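Local structure of SVP1-like protein 2 (Kluyveromyces lactis, 4EXV) at residues A[216-222]-A[276-280]; A[235-239]-A[250-254]. The protein probably binds membrane phosphoinositides as a beta-propeller of the PROPPIN family, whose members recognise phosphatidylinositol 3-phosphate in autophagy. All coordinates share one frame; numbering follows the deposited sequence.

Contact 1 (A[216-222]-A[276-280]); sequences REFRRGL and EWSIC
R216 and E276 both carry CG anti to the backbone N (chi1 -165° and -169°), and this sends the two side chains across the contact until guanidinium and carboxylate meet. They form a salt bridge at the guanidinium edge: E276 OE1 accepts from R216 NH2 and, weakly, from R216 NE at 2.8 Å. The modelled distance from R216 NH2 is too short at 3.0 Å resolution to be read literally; the two planes lie 21° apart. The F218 ring runs alongside E276, with F218 CE1 near E276 OE1 and F218 CZ over one face of the R216 guanidinium, toward the rim. With an alanine in place of R216, the carboxylate of E276 would probably lose its charge partner and be freer to swing away from F218. The backbone is pinned by one bond, R219 N to E276 O at 2.8 Å. Next along, R219 CB sits 3.9 Å from the centroid of the six-membered ring of W277, a CH-pi contact over the face, and L222 CD2 touches the ring edge at W277 CH2 (4.2 Å). Residues 218-221 spell FRRG, the PROPPIN signature for phosphoinositide binding; R220 NH1 salt-bridges a sulfate, probably from the crystallisation liquor, which is consistent with an anion pocket here, while R220 NE bonds to G201 O. Strand 214-219 is an outermost strand of its sheet, tied to strand 203-208, where R205 holds E217. S278 packs on H249 and F251 of strand 247-252, just before strand 280-283 joins the neighbouring sheet.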
ATOM      1  N   ARG A 216     -13.644  -0.513  13.610  1.00 65.59           N
ATOM      2  CA  ARG A 216     -13.808   0.929  13.607  1.00 68.88           C
ATOM      3  C   ARG A 216     -14.249   1.373  12.217  1.00 66.90           C
ATOM      4  O   ARG A 216     -13.776   0.851  11.210  1.00 66.10           O
ATOM      5  CB  ARG A 216     -12.467   1.581  14.005  1.00 72.31           C
ATOM      6  CG  ARG A 216     -12.505   3.042  14.414  1.00 75.53           C
ATOM      7  CD  ARG A 216     -13.255   3.271  15.720  1.00 83.25           C
ATOM      8  NE  ARG A 216     -13.173   4.676  16.110  1.00 92.02           N
ATOM      9  CZ  ARG A 216     -12.141   5.202  16.767  1.00 99.17           C
ATOM     10  NH1 ARG A 216     -11.114   4.427  17.117  1.00 96.02           N
ATOM     11  NH2 ARG A 216     -12.127   6.498  17.082  1.00 95.10           N
ATOM     12  N   GLU A 217     -15.164   2.333  12.169  1.00 68.80           N
ATOM     13  CA  GLU A 217     -15.717   2.804  10.904  1.00 61.07           C
ATOM     14  C   GLU A 217     -15.645   4.331  10.799  1.00 60.85           C
ATOM     15  O   GLU A 217     -15.797   5.048  11.783  1.00 66.70           O
ATOM     16  CB  GLU A 217     -17.159   2.332  10.781  1.00 58.05           C
ATOM     17  CG  GLU A 217     -17.677   2.282   9.373  1.00 67.38           C
ATOM     18  CD  GLU A 217     -19.190   2.280   9.307  1.00 74.10           C
ATOM     19  OE1 GLU A 217     -19.794   1.191   9.134  1.00 73.17           O
ATOM     20  OE2 GLU A 217     -19.777   3.382   9.420  1.00 81.40           O
ATOM     21  N   PHE A 218     -15.412   4.834   9.602  1.00 57.03           N
ATOM     22  CA  PHE A 218     -15.245   6.260   9.447  1.00 61.81           C
ATOM     23  C   PHE A 218     -16.013   6.772   8.251  1.00 63.20           C
ATOM     24  O   PHE A 218     -16.429   6.004   7.396  1.00 63.75           O
ATOM     25  CB  PHE A 218     -13.765   6.610   9.285  1.00 64.57           C
ATOM     26  CG  PHE A 218     -12.932   6.313  10.492  1.00 64.62           C
ATOM     27  CD1 PHE A 218     -12.926   7.182  11.574  1.00 73.69           C
ATOM     28  CD2 PHE A 218     -12.145   5.178  10.546  1.00 61.89           C
ATOM     29  CE1 PHE A 218     -12.154   6.924  12.684  1.00 70.34           C
ATOM     30  CE2 PHE A 218     -11.376   4.909  11.654  1.00 65.38           C
ATOM     31  CZ  PHE A 218     -11.378   5.789  12.725  1.00 72.63           C
ATOM     32  N   ARG A 219     -16.175   8.086   8.196  1.00 64.86           N
ATOM     33  CA  ARG A 219     -16.786   8.729   7.046  1.00 68.77           C
ATOM     34  C   ARG A 219     -15.843   9.714   6.352  1.00 69.86           C
ATOM     35  O   ARG A 219     -15.305  10.629   6.978  1.00 73.18           O
ATOM     36  CB  ARG A 219     -18.066   9.438   7.472  1.00 73.50           C
ATOM     37  CG  ARG A 219     -19.205   9.178   6.519  1.00 80.15           C
ATOM     38  CD  ARG A 219     -20.440   9.955   6.908  1.00 87.19           C
ATOM     39  NE  ARG A 219     -21.618   9.096   6.948  1.00 93.08           N
ATOM     40  CZ  ARG A 219     -22.174   8.543   5.875  1.00 93.04           C
ATOM     41  NH1 ARG A 219     -21.649   8.757   4.667  1.00 80.52           N
ATOM     42  NH2 ARG A 219     -23.249   7.776   6.013  1.00 91.22           N
ATOM     43  N   ARG A 220     -15.635   9.528   5.054  1.00 70.88           N
ATOM     44  CA  ARG A 220     -14.818  10.469   4.296  1.00 72.31           C
ATOM     45  C   ARG A 220     -15.624  11.728   3.934  1.00 77.54           C
ATOM     46  O   ARG A 220     -15.124  12.860   4.009  1.00 77.22           O
ATOM     47  CB  ARG A 220     -14.243   9.818   3.028  1.00 64.52           C
ATOM     48  CG  ARG A 220     -13.495  10.816   2.164  1.00 72.24           C
ATOM     49  CD  ARG A 220     -13.790  10.647   0.692  1.00 74.43           C
ATOM     50  NE  ARG A 220     -15.217  10.486   0.413  1.00 75.12           N
ATOM     51  CZ  ARG A 220     -16.032  11.471   0.057  1.00 76.28           C
ATOM     52  NH1 ARG A 220     -15.572  12.704  -0.062  1.00 82.31           N
ATOM     53  NH2 ARG A 220     -17.306  11.214  -0.181  1.00 80.10           N
ATOM     54  N   GLY A 221     -16.881  11.522   3.552  1.00 71.29           N
ATOM     55  CA  GLY A 221     -17.723  12.605   3.093  1.00 72.46           C
ATOM     56  C   GLY A 221     -19.094  12.064   2.785  1.00 74.73           C
ATOM     57  O   GLY A 221     -19.371  10.892   3.032  1.00 76.62           O
ATOM     58  N   LEU A 222     -19.958  12.904   2.237  1.00 77.19           N
ATOM     59  CA  LEU A 222     -21.334  12.479   2.002  1.00 83.95           C
ATOM     60  C   LEU A 222     -21.564  11.947   0.579  1.00 83.20           C
ATOM     61  O   LEU A 222     -22.256  10.939   0.386  1.00 79.84           O
ATOM     62  CB  LEU A 222     -22.305  13.618   2.347  1.00 85.87           C
ATOM     63  CG  LEU A 222     -22.310  14.088   3.813  1.00 76.99           C
ATOM     64  CD1 LEU A 222     -23.063  15.406   3.934  1.00 71.95           C
ATOM     65  CD2 LEU A 222     -22.876  13.022   4.787  1.00 73.79           C
ATOM     66  N   GLU A 276     -17.862   8.378  12.513  1.00 68.27           N
ATOM     67  CA  GLU A 276     -16.731   9.223  12.962  1.00 77.28           C
ATOM     68  C   GLU A 276     -15.892   9.798  11.804  1.00 71.69           C
ATOM     69  O   GLU A 276     -15.688   9.146  10.782  1.00 69.56           O
ATOM     70  CB  GLU A 276     -15.826   8.475  13.954  1.00 70.95           C
ATOM     71  CG  GLU A 276     -14.803   9.380  14.662  1.00 80.54           C
ATOM     72  CD  GLU A 276     -13.666   8.596  15.331  1.00 92.05           C
ATOM     73  OE1 GLU A 276     -13.814   7.359  15.484  1.00 96.59           O
ATOM     74  OE2 GLU A 276     -12.626   9.207  15.699  1.00 81.65           O
ATOM     75  N   TRP A 277     -15.391  11.015  11.983  1.00 69.71           N
ATOM     76  CA  TRP A 277     -14.804  11.780  10.871  1.00 71.50           C
ATOM     77  C   TRP A 277     -13.288  11.988  10.921  1.00 71.68           C
ATOM     78  O   TRP A 277     -12.625  11.689  11.924  1.00 69.86           O
ATOM     79  CB  TRP A 277     -15.520  13.134  10.715  1.00 70.87           C
ATOM     80  CG  TRP A 277     -16.941  12.927  10.360  1.00 74.14           C
ATOM     81  CD1 TRP A 277     -17.922  12.413  11.165  1.00 77.81           C
ATOM     82  CD2 TRP A 277     -17.548  13.171   9.091  1.00 74.20           C
ATOM     83  NE1 TRP A 277     -19.108  12.337  10.474  1.00 78.35           N
ATOM     84  CE2 TRP A 277     -18.902  12.794   9.196  1.00 75.13           C
ATOM     85  CE3 TRP A 277     -17.081  13.676   7.875  1.00 74.80           C
ATOM     86  CZ2 TRP A 277     -19.792  12.907   8.130  1.00 76.67           C
ATOM     87  CZ3 TRP A 277     -17.969  13.790   6.817  1.00 75.99           C
ATOM     88  CH2 TRP A 277     -19.307  13.403   6.952  1.00 73.53           C
ATOM     89  N   SER A 278     -12.743  12.488   9.815  1.00 70.75           N
ATOM     90  CA  SER A 278     -11.328  12.810   9.780  1.00 66.69           C
ATOM     91  C   SER A 278     -11.059  13.790  10.926  1.00 67.59           C
ATOM     92  O   SER A 278     -11.940  14.586  11.276  1.00 68.03           O
ATOM     93  CB  SER A 278     -10.919  13.380   8.414  1.00 63.68           C
ATOM     94  OG  SER A 278     -11.443  14.686   8.196  1.00 69.37           O
ATOM     95  N   ILE A 279      -9.871  13.689  11.535  1.00 65.69           N
ATOM     96  CA  ILE A 279      -9.435  14.636  12.558  1.00 59.70           C
ATOM     97  C   ILE A 279      -8.960  15.904  11.878  1.00 60.41           C
ATOM     98  O   ILE A 279      -8.946  16.984  12.472  1.00 68.59           O
ATOM     99  CB  ILE A 279      -8.292  14.098  13.445  1.00 59.55           C
ATOM    100  CG1 ILE A 279      -7.264  13.333  12.606  1.00 61.96           C
ATOM    101  CG2 ILE A 279      -8.831  13.246  14.565  1.00 54.18           C
ATOM    102  CD1 ILE A 279      -6.009  12.997  13.374  1.00 59.08           C
ATOM    103  N   CYS A 280      -8.552  15.756  10.629  1.00 58.53           N
ATOM    104  CA  CYS A 280      -8.276  16.909   9.784  1.00 63.47           C
ATOM    105  C   CYS A 280      -8.166  16.521   8.314  1.00 63.87           C
ATOM    106  O   CYS A 280      -7.989  15.349   7.965  1.00 63.63           O
ATOM    107  CB  CYS A 280      -7.029  17.658  10.247  1.00 61.58           C
ATOM    108  SG  CYS A 280      -5.507  16.708  10.109  1.00 74.29           S
TER

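Contact 2 (A[235-239]-A[250-254]); sequences DGSKL and VFEVF
The antiparallel hairpin of strands 238-243 and 247-252, within the second WD repeat, is joined here at the end remote from its turn, with L239 paired to F251 and K238 to E252. L239 and F251 form a hydrogen-bonded pair: L239 N reaches F251 O at 3.1 Å, in the carbonyl plane, and F251 N returns a bond to L239 O at 2.9 Å. K238 and E252 are the adjacent non-hydrogen-bonded pair, their side chains on the other face of the sheet from L239 and F251. K238 NZ stops 4.1 Å from E252 OE2, beyond salt-bridge range, although the opposite charges should still attract. Past the strand ends, S237 O is approached by two successive amides: F254 N gives a nearly straight bond (3.2 Å, 163° at the hydrogen) and V253 N a weak, bent one. On the L239 side, V253 CG2 lies 4.1 Å from L239 CB. F251 holds CG anti to its carbonyl carbon (chi1 -59°), which brings CD2 within 3.5 Å of L239 O. F254 turns a ring edge to G236 O, with CD2 3.8 Å away, while V253 CG1 covers part of one ring face. The positive phi of G236 would jam a side chain against the preceding carbonyl, and S237 OG bonds to the D235 carboxylate. L239 and V253 both rest on W232 of strand 227-232, L239 and F251 reach I204 of strand 203-208 in the preceding sheet, and S237 and F254 meet N259 of helix 256-260.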
ATOM      1  N   ASP A 235       3.328   4.423  13.492  1.00 72.59           N
ATOM      2  CA  ASP A 235       2.490   4.256  14.678  1.00 68.12           C
ATOM      3  C   ASP A 235       1.482   3.140  14.594  1.00 69.25           C
ATOM      4  O   ASP A 235       1.409   2.294  15.470  1.00 70.60           O
ATOM      5  CB  ASP A 235       1.656   5.524  14.841  1.00 70.59           C
ATOM      6  CG  ASP A 235       1.933   6.225  16.124  1.00 75.55           C
ATOM      7  OD1 ASP A 235       2.921   5.836  16.780  1.00 82.16           O
ATOM      8  OD2 ASP A 235       1.189   7.169  16.466  1.00 77.45           O
ATOM      9  N   GLY A 236       0.662   3.191  13.552  1.00 65.35           N
ATOM     10  CA  GLY A 236      -0.483   2.321  13.438  1.00 66.60           C
ATOM     11  C   GLY A 236      -1.730   3.008  13.947  1.00 68.06           C
ATOM     12  O   GLY A 236      -2.827   2.450  13.896  1.00 69.34           O
ATOM     13  N   SER A 237      -1.545   4.239  14.424  1.00 70.86           N
ATOM     14  CA  SER A 237      -2.589   5.004  15.113  1.00 66.97           C
ATOM     15  C   SER A 237      -3.485   5.773  14.152  1.00 67.91           C
ATOM     16  O   SER A 237      -4.642   6.057  14.453  1.00 66.78           O
ATOM     17  CB  SER A 237      -1.937   6.014  16.056  1.00 64.69           C
ATOM     18  OG  SER A 237      -1.036   6.824  15.332  1.00 64.10           O
ATOM     19  N   LYS A 238      -2.929   6.129  12.999  1.00 71.96           N
ATOM     20  CA  LYS A 238      -3.628   6.992  12.061  1.00 66.66           C
ATOM     21  C   LYS A 238      -3.639   6.444  10.647  1.00 64.52           C
ATOM     22  O   LYS A 238      -2.812   5.597  10.288  1.00 63.13           O
ATOM     23  CB  LYS A 238      -3.010   8.389  12.081  1.00 61.10           C
ATOM     24  CG  LYS A 238      -2.818   8.900  13.477  1.00 63.68           C
ATOM     25  CD  LYS A 238      -2.592  10.400  13.503  1.00 66.15           C
ATOM     26  CE  LYS A 238      -1.802  10.785  14.752  1.00 73.20           C
ATOM     27  NZ  LYS A 238      -2.303  10.076  15.980  1.00 68.03           N
ATOM     28  N   LEU A 239      -4.582   6.951   9.856  1.00 57.70           N
ATOM     29  CA  LEU A 239      -4.729   6.542   8.468  1.00 60.22           C
ATOM     30  C   LEU A 239      -4.986   7.724   7.540  1.00 60.17           C
ATOM     31  O   LEU A 239      -5.873   8.534   7.777  1.00 61.15           O
ATOM     32  CB  LEU A 239      -5.871   5.547   8.347  1.00 61.67           C
ATOM     33  CG  LEU A 239      -6.131   5.005   6.952  1.00 61.00           C
ATOM     34  CD1 LEU A 239      -5.193   3.841   6.668  1.00 60.42           C
ATOM     35  CD2 LEU A 239      -7.577   4.567   6.903  1.00 57.68           C
ATOM     36  N   VAL A 250      -6.970  12.633   7.177  1.00 66.09           N
ATOM     37  CA  VAL A 250      -6.380  11.817   8.239  1.00 61.48           C
ATOM     38  C   VAL A 250      -7.419  11.414   9.286  1.00 58.93           C
ATOM     39  O   VAL A 250      -8.193  12.238   9.748  1.00 61.45           O
ATOM     40  CB  VAL A 250      -5.248  12.553   8.962  1.00 60.86           C
ATOM     41  CG1 VAL A 250      -4.640  11.653  10.024  1.00 54.08           C
ATOM     42  CG2 VAL A 250      -4.203  13.027   7.963  1.00 61.74           C
ATOM     43  N   PHE A 251      -7.423  10.140   9.654  1.00 61.12           N
ATOM     44  CA  PHE A 251      -8.331   9.625  10.672  1.00 64.15           C
ATOM     45  C   PHE A 251      -7.553   9.138  11.882  1.00 67.47           C
ATOM     46  O   PHE A 251      -6.478   8.551  11.736  1.00 66.26           O
ATOM     47  CB  PHE A 251      -9.140   8.463  10.107  1.00 60.81           C
ATOM     48  CG  PHE A 251      -9.948   8.826   8.903  1.00 68.01           C
ATOM     49  CD1 PHE A 251     -11.258   9.303   9.047  1.00 63.06           C
ATOM     50  CD2 PHE A 251      -9.401   8.701   7.620  1.00 67.47           C
ATOM     51  CE1 PHE A 251     -12.012   9.643   7.941  1.00 65.10           C
ATOM     52  CE2 PHE A 251     -10.143   9.043   6.492  1.00 67.48           C
ATOM     53  CZ  PHE A 251     -11.459   9.515   6.652  1.00 72.59           C
ATOM     54  N   GLU A 252      -8.085   9.380  13.077  1.00 71.39           N
ATOM     55  CA  GLU A 252      -7.477   8.804  14.280  1.00 67.64           C
ATOM     56  C   GLU A 252      -8.134   7.476  14.641  1.00 70.14           C
ATOM     57  O   GLU A 252      -9.207   7.429  15.259  1.00 69.72           O
ATOM     58  CB  GLU A 252      -7.520   9.770  15.460  1.00 66.44           C
ATOM     59  CG  GLU A 252      -6.792   9.252  16.683  1.00 68.34           C
ATOM     60  CD  GLU A 252      -6.790  10.248  17.836  1.00 73.70           C
ATOM     61  OE1 GLU A 252      -7.883  10.584  18.345  1.00 77.75           O
ATOM     62  OE2 GLU A 252      -5.693  10.697  18.236  1.00 71.63           O
ATOM     63  N   VAL A 253      -7.473   6.397  14.237  1.00 68.89           N
ATOM     64  CA  VAL A 253      -7.971   5.047  14.449  1.00 69.47           C
ATOM     65  C   VAL A 253      -7.912   4.662  15.922  1.00 67.84           C
ATOM     66  O   VAL A 253      -8.900   4.212  16.483  1.00 71.74           O
ATOM     67  CB  VAL A 253      -7.164   4.053  13.606  1.00 69.16           C
ATOM     68  CG1 VAL A 253      -7.813   2.681  13.625  1.00 69.97           C
ATOM     69  CG2 VAL A 253      -7.039   4.581  12.188  1.00 61.07           C
ATOM     70  N   PHE A 254      -6.746   4.850  16.535  1.00 67.46           N
ATOM     71  CA  PHE A 254      -6.574   4.686  17.977  1.00 71.46           C
ATOM     72  C   PHE A 254      -5.830   5.888  18.561  1.00 73.42           C
ATOM     73  O   PHE A 254      -4.881   6.378  17.952  1.00 72.21           O
ATOM     74  CB  PHE A 254      -5.760   3.430  18.295  1.00 72.84           C
ATOM     75  CG  PHE A 254      -6.208   2.205  17.550  1.00 79.65           C
ATOM     76  CD1 PHE A 254      -7.276   1.447  18.012  1.00 77.23           C
ATOM     77  CD2 PHE A 254      -5.550   1.797  16.400  1.00 74.15           C
ATOM     78  CE1 PHE A 254      -7.683   0.318  17.339  1.00 67.61           C
ATOM     79  CE2 PHE A 254      -5.954   0.669  15.725  1.00 70.45           C
ATOM     80  CZ  PHE A 254      -7.024  -0.071  16.196  1.00 70.69           C
TER

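From the N terminus, the chain first runs through 216-222, the end of the last strand of one propeller sheet and the turn after it, then enters the next sheet, where 235-239 meets 250-254 after a short hairpin. Only after helix 256-260 and a partly unmodelled loop does 276-280 return to 216-222. Contact 2 is therefore a local closure nested inside the long loop closed by contact 1. Their centres are 11 Å apart, and they meet directly: I279 N lies 2.8 Å from V250 O and C280 O 3.0 Å from V250 N, both probable hydrogen bonds. Contact 2 pairs the two middle strands of one sheet, whereas contact 1 fastens the loop leading into strand 280-283 against strand 214-219.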